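Local coordinates for protein spermidine N(1)-acetyltransferase (Thermoplasma acidophilum, PDB 3K9U) that transfers an acetyl group from acetyl-CoA to polyamines such as spermidine, protecting the cell against polyamine toxicity, at residues 84-89 / 120-125; 125-130 / 153-158. All blocks are in the same frame, centred on the assembly; numbering follows the deposited sequence.

Interaction 1 (84-89 / 120-125); sequences ANKAEL and ILECRL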
ATOM      1  N   ALA A  84     -28.202  18.896 -11.692  1.00 21.16           N
ATOM      2  CA  ALA A  84     -28.952  19.855 -10.906  1.00 21.93           C
ATOM      3  C   ALA A  84     -28.068  20.509  -9.853  1.00 22.38           C
ATOM      4  O   ALA A  84     -28.481  20.626  -8.697  1.00 22.20           O
ATOM      5  CB  ALA A  84     -30.155  19.165 -10.226  1.00 21.84           C
ATOM      6  N   ASN A  85     -26.841  20.874 -10.227  1.00 23.06           N
ATOM      7  CA  ASN A  85     -25.938  21.590  -9.320  1.00 24.82           C
ATOM      8  C   ASN A  85     -25.538  20.801  -8.042  1.00 24.80           C
ATOM      9  O   ASN A  85     -25.103  21.394  -7.064  1.00 25.74           O
ATOM     10  CB  ASN A  85     -26.581  22.946  -8.964  1.00 26.91           C
ATOM     11  CG  ASN A  85     -25.569  24.019  -8.576  1.00 31.54           C
ATOM     12  OD1 ASN A  85     -24.406  23.737  -8.265  1.00 38.88           O
ATOM     13  ND2 ASN A  85     -26.020  25.262  -8.585  1.00 34.16           N
ATOM     14  N   LYS A  86     -25.670  19.472  -8.065  1.00 23.48           N
ATOM     15  CA  LYS A  86     -25.155  18.591  -7.015  1.00 23.35           C
ATOM     16  C   LYS A  86     -24.120  17.657  -7.647  1.00 22.72           C
ATOM     17  O   LYS A  86     -24.242  17.307  -8.824  1.00 22.63           O
ATOM     18  CB  LYS A  86     -26.273  17.726  -6.427  1.00 23.57           C
ATOM     19  CG  LYS A  86     -27.415  18.474  -5.730  1.00 26.72           C
ATOM     20  CD  LYS A  86     -28.107  17.516  -4.740  1.00 30.45           C
ATOM     21  CE  LYS A  86     -29.508  17.937  -4.372  1.00 32.16           C
ATOM     22  NZ  LYS A  86     -30.010  17.261  -3.112  1.00 32.59           N
ATOM     23  N   ALA A  87     -23.111  17.263  -6.889  1.00 21.64           N
ATOM     24  CA  ALA A  87     -22.047  16.414  -7.417  1.00 22.67           C
ATOM     25  C   ALA A  87     -22.238  14.946  -7.017  1.00 23.21           C
ATOM     26  O   ALA A  87     -22.673  14.641  -5.906  1.00 24.02           O
ATOM     27  CB  ALA A  87     -20.691  16.909  -6.940  1.00 21.02           C
ATOM     28  N   GLU A  88     -21.905  14.034  -7.912  1.00 24.09           N
ATOM     29  CA  GLU A  88     -21.766  12.641  -7.519  1.00 24.50           C
ATOM     30  C   GLU A  88     -20.325  12.208  -7.814  1.00 24.47           C
ATOM     31  O   GLU A  88     -19.807  12.414  -8.924  1.00 23.81           O
ATOM     32  CB  GLU A  88     -22.790  11.716  -8.183  1.00 23.82           C
ATOM     33  CG  GLU A  88     -22.492  10.259  -7.766  1.00 29.78           C
ATOM     34  CD  GLU A  88     -23.629   9.249  -7.881  1.00 30.71           C
ATOM     35  OE1 GLU A  88     -24.617   9.475  -8.585  1.00 34.13           O
ATOM     36  OE2 GLU A  88     -23.486   8.182  -7.256  1.00 34.83           O
ATOM     37  N   LEU A  89     -19.666  11.682  -6.787  1.00 23.85           N
ATOM     38  CA  LEU A  89     -18.329  11.140  -6.927  1.00 25.24           C
ATOM     39  C   LEU A  89     -18.502   9.684  -7.342  1.00 25.12           C
ATOM     40  O   LEU A  89     -18.929   8.842  -6.551  1.00 26.02           O
ATOM     41  CB  LEU A  89     -17.553  11.264  -5.610  1.00 25.44           C
ATOM     42  CG  LEU A  89     -16.021  11.120  -5.701  1.00 27.68           C
ATOM     43  CD1 LEU A  89     -15.336  11.478  -4.351  1.00 28.29           C
ATOM     44  CD2 LEU A  89     -15.623   9.708  -6.138  1.00 27.59           C
ATOM     45  N   ILE A 120     -21.096  24.357  -6.391  1.00 30.70           N
ATOM     46  CA  ILE A 120     -21.708  23.100  -5.926  1.00 30.77           C
ATOM     47  C   ILE A 120     -21.587  23.064  -4.418  1.00 30.64           C
ATOM     48  O   ILE A 120     -20.506  23.289  -3.886  1.00 31.85           O
ATOM     49  CB  ILE A 120     -21.044  21.824  -6.555  1.00 31.12           C
ATOM     50  CG1 ILE A 120     -21.502  21.619  -8.000  1.00 31.99           C
ATOM     51  CG2 ILE A 120     -21.419  20.555  -5.774  1.00 29.02           C
ATOM     52  CD1 ILE A 120     -21.163  22.713  -8.922  1.00 31.73           C
ATOM     53  N   LEU A 121     -22.691  22.798  -3.728  1.00 30.37           N
ATOM     54  CA  LEU A 121     -22.703  22.843  -2.267  1.00 30.51           C
ATOM     55  C   LEU A 121     -22.884  21.461  -1.621  1.00 29.91           C
ATOM     56  O   LEU A 121     -22.977  21.365  -0.386  1.00 29.51           O
ATOM     57  CB  LEU A 121     -23.779  23.824  -1.755  1.00 31.65           C
ATOM     58  CG  LEU A 121     -23.603  25.320  -2.096  1.00 32.47           C
ATOM     59  CD1 LEU A 121     -24.832  26.091  -1.680  1.00 33.88           C
ATOM     60  CD2 LEU A 121     -22.340  25.923  -1.445  1.00 33.55           C
ATOM     61  N   GLU A 122     -22.878  20.401  -2.437  1.00 28.47           N
ATOM     62  CA  GLU A 122     -23.093  19.042  -1.944  1.00 27.22           C
ATOM     63  C   GLU A 122     -22.524  17.998  -2.912  1.00 26.08           C
ATOM     64  O   GLU A 122     -22.652  18.133  -4.138  1.00 25.19           O
ATOM     65  CB  GLU A 122     -24.587  18.818  -1.770  1.00 28.08           C
ATOM     66  CG  GLU A 122     -25.018  17.516  -1.105  1.00 31.31           C
ATOM     67  CD  GLU A 122     -26.473  17.599  -0.607  1.00 36.97           C
ATOM     68  OE1 GLU A 122     -26.807  17.007   0.448  1.00 41.50           O
ATOM     69  OE2 GLU A 122     -27.280  18.299  -1.253  1.00 39.54           O
ATOM     70  N   CYS A 123     -21.917  16.959  -2.341  1.00 24.87           N
ATOM     71  CA  CYS A 123     -21.338  15.860  -3.079  1.00 24.59           C
ATOM     72  C   CYS A 123     -21.745  14.554  -2.435  1.00 24.62           C
ATOM     73  O   CYS A 123     -21.601  14.400  -1.229  1.00 25.11           O
ATOM     74  CB  CYS A 123     -19.816  15.970  -3.074  1.00 24.43           C
ATOM     75  SG  CYS A 123     -19.018  14.679  -4.075  1.00 24.61           S
ATOM     76  N   ARG A 124     -22.255  13.606  -3.219  1.00 24.64           N
ATOM     77  CA  ARG A 124     -22.592  12.289  -2.677  1.00 25.10           C
ATOM     78  C   ARG A 124     -21.800  11.201  -3.340  1.00 24.05           C
ATOM     79  O   ARG A 124     -21.234  11.398  -4.408  1.00 24.02           O
ATOM     80  CB  ARG A 124     -24.103  11.996  -2.760  1.00 26.41           C
ATOM     81  CG  ARG A 124     -24.743  12.185  -4.116  1.00 31.21           C
ATOM     82  CD  ARG A 124     -26.283  12.292  -4.047  1.00 37.16           C
ATOM     83  NE  ARG A 124     -26.913  10.997  -4.305  1.00 42.47           N
ATOM     84  CZ  ARG A 124     -27.407  10.184  -3.373  1.00 45.49           C
ATOM     85  NH1 ARG A 124     -27.377  10.527  -2.082  1.00 46.42           N
ATOM     86  NH2 ARG A 124     -27.943   9.014  -3.741  1.00 46.69           N
ATOM     87  N   LEU A 125     -21.733  10.050  -2.686  1.00 23.56           N
ATOM     88  CA  LEU A 125     -21.007   8.922  -3.226  1.00 22.51           C
ATOM     89  C   LEU A 125     -21.522   7.616  -2.643  1.00 22.90           C
ATOM     90  O   LEU A 125     -22.106   7.607  -1.558  1.00 21.49           O
ATOM     91  CB  LEU A 125     -19.512   9.089  -2.959  1.00 22.51           C
ATOM     92  CG  LEU A 125     -19.012   9.036  -1.501  1.00 23.91           C
ATOM     93  CD1 LEU A 125     -18.806   7.571  -1.022  1.00 18.04           C
ATOM     94  CD2 LEU A 125     -17.747   9.849  -1.291  1.00 19.41           C
TER
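Ala87 meets Cys123 across two parallel strands, and its backbone is gripped at both polar atoms: Ala87 N gives a nearly straight bond of 2.9 Å to Glu122 O, and Ala87 O accepts the N-H of Arg124. Leu89 N extends the pattern by binding Arg124 O. The methyl of Ala87 turns to the face it shares with Cys123 and Leu89, where CB rests 3.9 Å from Ile120 CG2; Met115 of helix 103-118 packs on both side chains. Cys123 holds SG anti to the backbone N (chi1 -176°), which brings the sulfur to 4.0 Å from both Ala87 CB and Leu89 CB. Leu89 CB also lies 3.9 Å from Leu125 CB. Asn85 OD1, lying against Ile120 CD1, is buried without a polar partner. This is the parallel pairing of a beta-alpha-beta crossover, strand 86-94 to strand 122-128 through helix 103-118, and Leu89, the last residue of 84-89, belongs to the acetyl-CoA pocket of this GNAT fold. Main-chain bonds and small apolar groups thus carry the join, while at its more exposed margin Lys86 NZ reaches Glu122 OE2 at 3.5 Å, a long salt bridge whose hydrogen bond is weak and probably adds little.

Interaction 2 (125-130 / 153-158); sequences LYVHRQ and FIMEKK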
ATOM      1  N   LEU A 125     -21.733  10.050  -2.686  1.00 23.56           N
ATOM      2  CA  LEU A 125     -21.007   8.922  -3.226  1.00 22.51           C
ATOM      3  C   LEU A 125     -21.522   7.616  -2.643  1.00 22.90           C
ATOM      4  O   LEU A 125     -22.106   7.607  -1.558  1.00 21.49           O
ATOM      5  CB  LEU A 125     -19.512   9.089  -2.959  1.00 22.51           C
ATOM      6  CG  LEU A 125     -19.012   9.036  -1.501  1.00 23.91           C
ATOM      7  CD1 LEU A 125     -18.806   7.571  -1.022  1.00 18.04           C
ATOM      8  CD2 LEU A 125     -17.747   9.849  -1.291  1.00 19.41           C
ATOM      9  N   TYR A 126     -21.306   6.517  -3.376  1.00 22.58           N
ATOM     10  CA  TYR A 126     -21.567   5.181  -2.868  1.00 22.13           C
ATOM     11  C   TYR A 126     -20.210   4.490  -2.673  1.00 22.24           C
ATOM     12  O   TYR A 126     -19.362   4.510  -3.551  1.00 22.19           O
ATOM     13  CB  TYR A 126     -22.414   4.367  -3.873  1.00 23.86           C
ATOM     14  CG  TYR A 126     -23.834   4.884  -4.127  1.00 22.12           C
ATOM     15  CD1 TYR A 126     -24.951   4.080  -3.895  1.00 26.54           C
ATOM     16  CD2 TYR A 126     -24.045   6.158  -4.612  1.00 24.64           C
ATOM     17  CE1 TYR A 126     -26.266   4.550  -4.139  1.00 26.37           C
ATOM     18  CE2 TYR A 126     -25.330   6.632  -4.866  1.00 30.04           C
ATOM     19  CZ  TYR A 126     -26.441   5.839  -4.617  1.00 27.97           C
ATOM     20  OH  TYR A 126     -27.692   6.376  -4.866  1.00 33.42           O
ATOM     21  N   VAL A 127     -20.012   3.890  -1.507  1.00 21.46           N
ATOM     22  CA  VAL A 127     -18.847   3.070  -1.223  1.00 20.01           C
ATOM     23  C   VAL A 127     -19.341   1.743  -0.607  1.00 20.56           C
ATOM     24  O   VAL A 127     -20.308   1.714   0.205  1.00 21.83           O
ATOM     25  CB  VAL A 127     -17.888   3.795  -0.258  1.00 20.43           C
ATOM     26  CG1 VAL A 127     -18.597   4.200   1.024  1.00 16.17           C
ATOM     27  CG2 VAL A 127     -16.616   2.938   0.055  1.00 17.41           C
ATOM     28  N   HIS A 128     -18.730   0.650  -1.018  1.00 19.26           N
ATOM     29  CA  HIS A 128     -19.056  -0.667  -0.450  1.00 20.04           C
ATOM     30  C   HIS A 128     -18.680  -0.663   1.049  1.00 20.05           C
ATOM     31  O   HIS A 128     -17.603  -0.226   1.424  1.00 19.62           O
ATOM     32  CB  HIS A 128     -18.281  -1.778  -1.170  1.00 19.52           C
ATOM     33  CG  HIS A 128     -18.823  -3.158  -0.930  1.00 19.64           C
ATOM     34  ND1 HIS A 128     -18.726  -3.795   0.283  1.00 16.40           N
ATOM     35  CD2 HIS A 128     -19.437  -4.035  -1.764  1.00 19.37           C
ATOM     36  CE1 HIS A 128     -19.277  -4.993   0.203  1.00 17.81           C
ATOM     37  NE2 HIS A 128     -19.722  -5.162  -1.029  1.00 22.03           N
ATOM     38  N   ARG A 129     -19.581  -1.159   1.876  1.00 20.68           N
ATOM     39  CA  ARG A 129     -19.393  -1.187   3.324  1.00 21.58           C
ATOM     40  C   ARG A 129     -18.194  -1.998   3.798  1.00 20.67           C
ATOM     41  O   ARG A 129     -17.677  -1.710   4.854  1.00 19.44           O
ATOM     42  CB  ARG A 129     -20.663  -1.704   3.996  1.00 22.53           C
ATOM     43  CG  ARG A 129     -20.880  -3.220   3.824  1.00 26.78           C
ATOM     44  CD  ARG A 129     -22.361  -3.550   3.634  1.00 33.02           C
ATOM     45  NE  ARG A 129     -23.143  -3.440   4.856  1.00 34.71           N
ATOM     46  CZ  ARG A 129     -24.401  -2.992   4.932  1.00 38.96           C
ATOM     47  NH1 ARG A 129     -25.006  -2.951   6.126  1.00 39.99           N
ATOM     48  NH2 ARG A 129     -25.054  -2.564   3.848  1.00 38.09           N
ATOM     49  N   GLN A 130     -17.740  -3.002   3.042  1.00 19.95           N
ATOM     50  CA  GLN A 130     -16.503  -3.704   3.451  1.00 20.71           C
ATOM     51  C   GLN A 130     -15.226  -3.067   2.911  1.00 19.67           C
ATOM     52  O   GLN A 130     -14.137  -3.526   3.212  1.00 17.63           O
ATOM     53  CB  GLN A 130     -16.519  -5.184   3.071  1.00 20.88           C
ATOM     54  CG  GLN A 130     -17.686  -5.974   3.629  1.00 24.36           C
ATOM     55  CD  GLN A 130     -17.675  -7.380   3.081  1.00 30.51           C
ATOM     56  OE1 GLN A 130     -18.602  -7.802   2.386  1.00 32.43           O
ATOM     57  NE2 GLN A 130     -16.584  -8.100   3.350  1.00 33.09           N
ATOM     58  N   PHE A 153     -22.762   1.934   1.422  1.00 23.17           N
ATOM     59  CA  PHE A 153     -23.119   3.090   2.218  1.00 22.23           C
ATOM     60  C   PHE A 153     -23.187   4.323   1.317  1.00 21.29           C
ATOM     61  O   PHE A 153     -22.295   4.560   0.494  1.00 20.26           O
ATOM     62  CB  PHE A 153     -22.036   3.377   3.265  1.00 22.80           C
ATOM     63  CG  PHE A 153     -22.000   2.440   4.417  1.00 22.66           C
ATOM     64  CD1 PHE A 153     -20.782   2.069   4.956  1.00 26.90           C
ATOM     65  CD2 PHE A 153     -23.148   1.979   5.006  1.00 25.82           C
ATOM     66  CE1 PHE A 153     -20.714   1.222   6.051  1.00 25.49           C
ATOM     67  CE2 PHE A 153     -23.086   1.119   6.073  1.00 28.17           C
ATOM     68  CZ  PHE A 153     -21.864   0.742   6.593  1.00 28.65           C
ATOM     69  N   ILE A 154     -24.194   5.149   1.537  1.00 20.62           N
ATOM     70  CA  ILE A 154     -24.318   6.395   0.807  1.00 21.01           C
ATOM     71  C   ILE A 154     -23.722   7.486   1.700  1.00 20.92           C
ATOM     72  O   ILE A 154     -24.145   7.646   2.842  1.00 21.03           O
ATOM     73  CB  ILE A 154     -25.809   6.712   0.466  1.00 21.30           C
ATOM     74  CG1 ILE A 154     -26.387   5.651  -0.474  1.00 22.07           C
ATOM     75  CG2 ILE A 154     -25.957   8.119  -0.150  1.00 20.09           C
ATOM     76  CD1 ILE A 154     -27.912   5.723  -0.647  1.00 21.42           C
ATOM     77  N   MET A 155     -22.730   8.214   1.201  1.00 20.41           N
ATOM     78  CA  MET A 155     -22.121   9.279   1.991  1.00 20.79           C
ATOM     79  C   MET A 155     -22.320  10.637   1.338  1.00 20.25           C
ATOM     80  O   MET A 155     -22.436  10.733   0.128  1.00 21.39           O
ATOM     81  CB  MET A 155     -20.628   9.021   2.204  1.00 20.66           C
ATOM     82  CG  MET A 155     -20.328   7.673   2.810  1.00 19.96           C
ATOM     83  SD  MET A 155     -18.567   7.364   3.064  1.00 22.76           S
ATOM     84  CE  MET A 155     -18.240   8.293   4.583  1.00 23.32           C
ATOM     85  N   GLU A 156     -22.357  11.674   2.164  1.00 20.51           N
ATOM     86  CA  GLU A 156     -22.531  13.037   1.720  1.00 22.10           C
ATOM     87  C   GLU A 156     -21.586  13.956   2.445  1.00 21.47           C
ATOM     88  O   GLU A 156     -21.262  13.743   3.608  1.00 19.11           O
ATOM     89  CB  GLU A 156     -23.993  13.529   1.913  1.00 22.15           C
ATOM     90  CG  GLU A 156     -25.017  12.694   1.114  1.00 27.62           C
ATOM     91  CD  GLU A 156     -26.488  13.176   1.213  1.00 34.90           C
ATOM     92  OE1 GLU A 156     -26.761  14.390   1.423  1.00 35.47           O
ATOM     93  OE2 GLU A 156     -27.373  12.298   1.070  1.00 39.32           O
ATOM     94  N   LYS A 157     -21.193  15.006   1.732  1.00 22.73           N
ATOM     95  CA  LYS A 157     -20.437  16.114   2.276  1.00 23.35           C
ATOM     96  C   LYS A 157     -21.051  17.380   1.741  1.00 23.97           C
ATOM     97  O   LYS A 157     -21.329  17.475   0.531  1.00 22.88           O
ATOM     98  CB  LYS A 157     -18.996  16.039   1.789  1.00 23.87           C
ATOM     99  CG  LYS A 157     -18.049  17.152   2.323  1.00 23.40           C
ATOM    100  CD  LYS A 157     -16.608  16.918   1.778  1.00 22.68           C
ATOM    101  CE  LYS A 157     -15.617  17.926   2.321  1.00 23.72           C
ATOM    102  NZ  LYS A 157     -14.215  17.568   1.919  1.00 22.12           N
ATOM    103  N   LYS A 158     -21.204  18.356   2.629  1.00 24.90           N
ATOM    104  CA  LYS A 158     -21.785  19.655   2.342  1.00 26.05           C
ATOM    105  C   LYS A 158     -20.694  20.725   2.225  1.00 26.68           C
ATOM    106  O   LYS A 158     -19.685  20.664   2.911  1.00 27.80           O
ATOM    107  CB  LYS A 158     -22.709  20.045   3.496  1.00 27.46           C
ATOM    108  CG  LYS A 158     -23.873  19.080   3.734  1.00 30.20           C
ATOM    109  CD  LYS A 158     -25.051  19.397   2.810  1.00 34.36           C
ATOM    110  CE  LYS A 158     -25.920  20.532   3.360  1.00 36.40           C
ATOM    111  NZ  LYS A 158     -26.774  21.146   2.285  1.00 37.14           N
TER
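Phe153 lays one face of its ring against Arg129, whose CB stands 3.9 Å from the ring centroid and 22° off its normal, a CH-pi contact offset toward the rim at CE1. Farther along the same arginine, Phe153 CE2 lies over one face of the guanidinium. With CG anti to its own carbonyl carbon (chi1 -74°), the ring reaches past the end of strand 125-128 to the turn that follows. A second CH-pi contact lies on the face of the sheet that bears Tyr126 and Ile154, which run side by side: Ile154 CG1 comes over the tyrosine ring, 4.1 Å from its centroid. The opposite face, which also bears Phe153, carries Val127 and Met155, with Val127 CG1 3.8 Å from Met155 SD and Leu125 CD1 4.0 Å from Met155 CB; Phe135 and Tyr138 of helix 132-139 pack there. Between the two faces, antiparallel hydrogen-bonded pairs, Leu125 with Met155 and Val127 with Phe153, flank the non-hydrogen-bonded pair of Tyr126 and Ile154. The shortest bond runs from Phe153 N to Val127 O at 2.7 Å. With an alanine in place of Phe153, Arg129 CB would probably lose the ring face it rests on and its side chain would be freer to turn. Tyr126 touches the bound acetyl-CoA, and Tyr138 is the probable proton donor; apolar contacts on both faces therefore flank a backbone pairing close to the cofactor.

Strand 122-128 takes part in both contacts, pairing in parallel with strand 86-94 in interaction 1 and antiparallel with strand 152-158 in interaction 2. Their centres lie 12 Å apart in one mixed sheet, and Leu125 belongs to both. Along the chain the two come in series: interaction 1 closes the crossover through helix 103-118, and interaction 2 follows once helix 132-139 and strand 144-149 have been passed. They also touch directly, through a probable Cys123 N to Lys157 O hydrogen bond and the packing of Glu88 against Tyr126. Continuous pairing across three strands thus links both contacts to the acetyl-CoA pocket, which includes Leu89 and Tyr126.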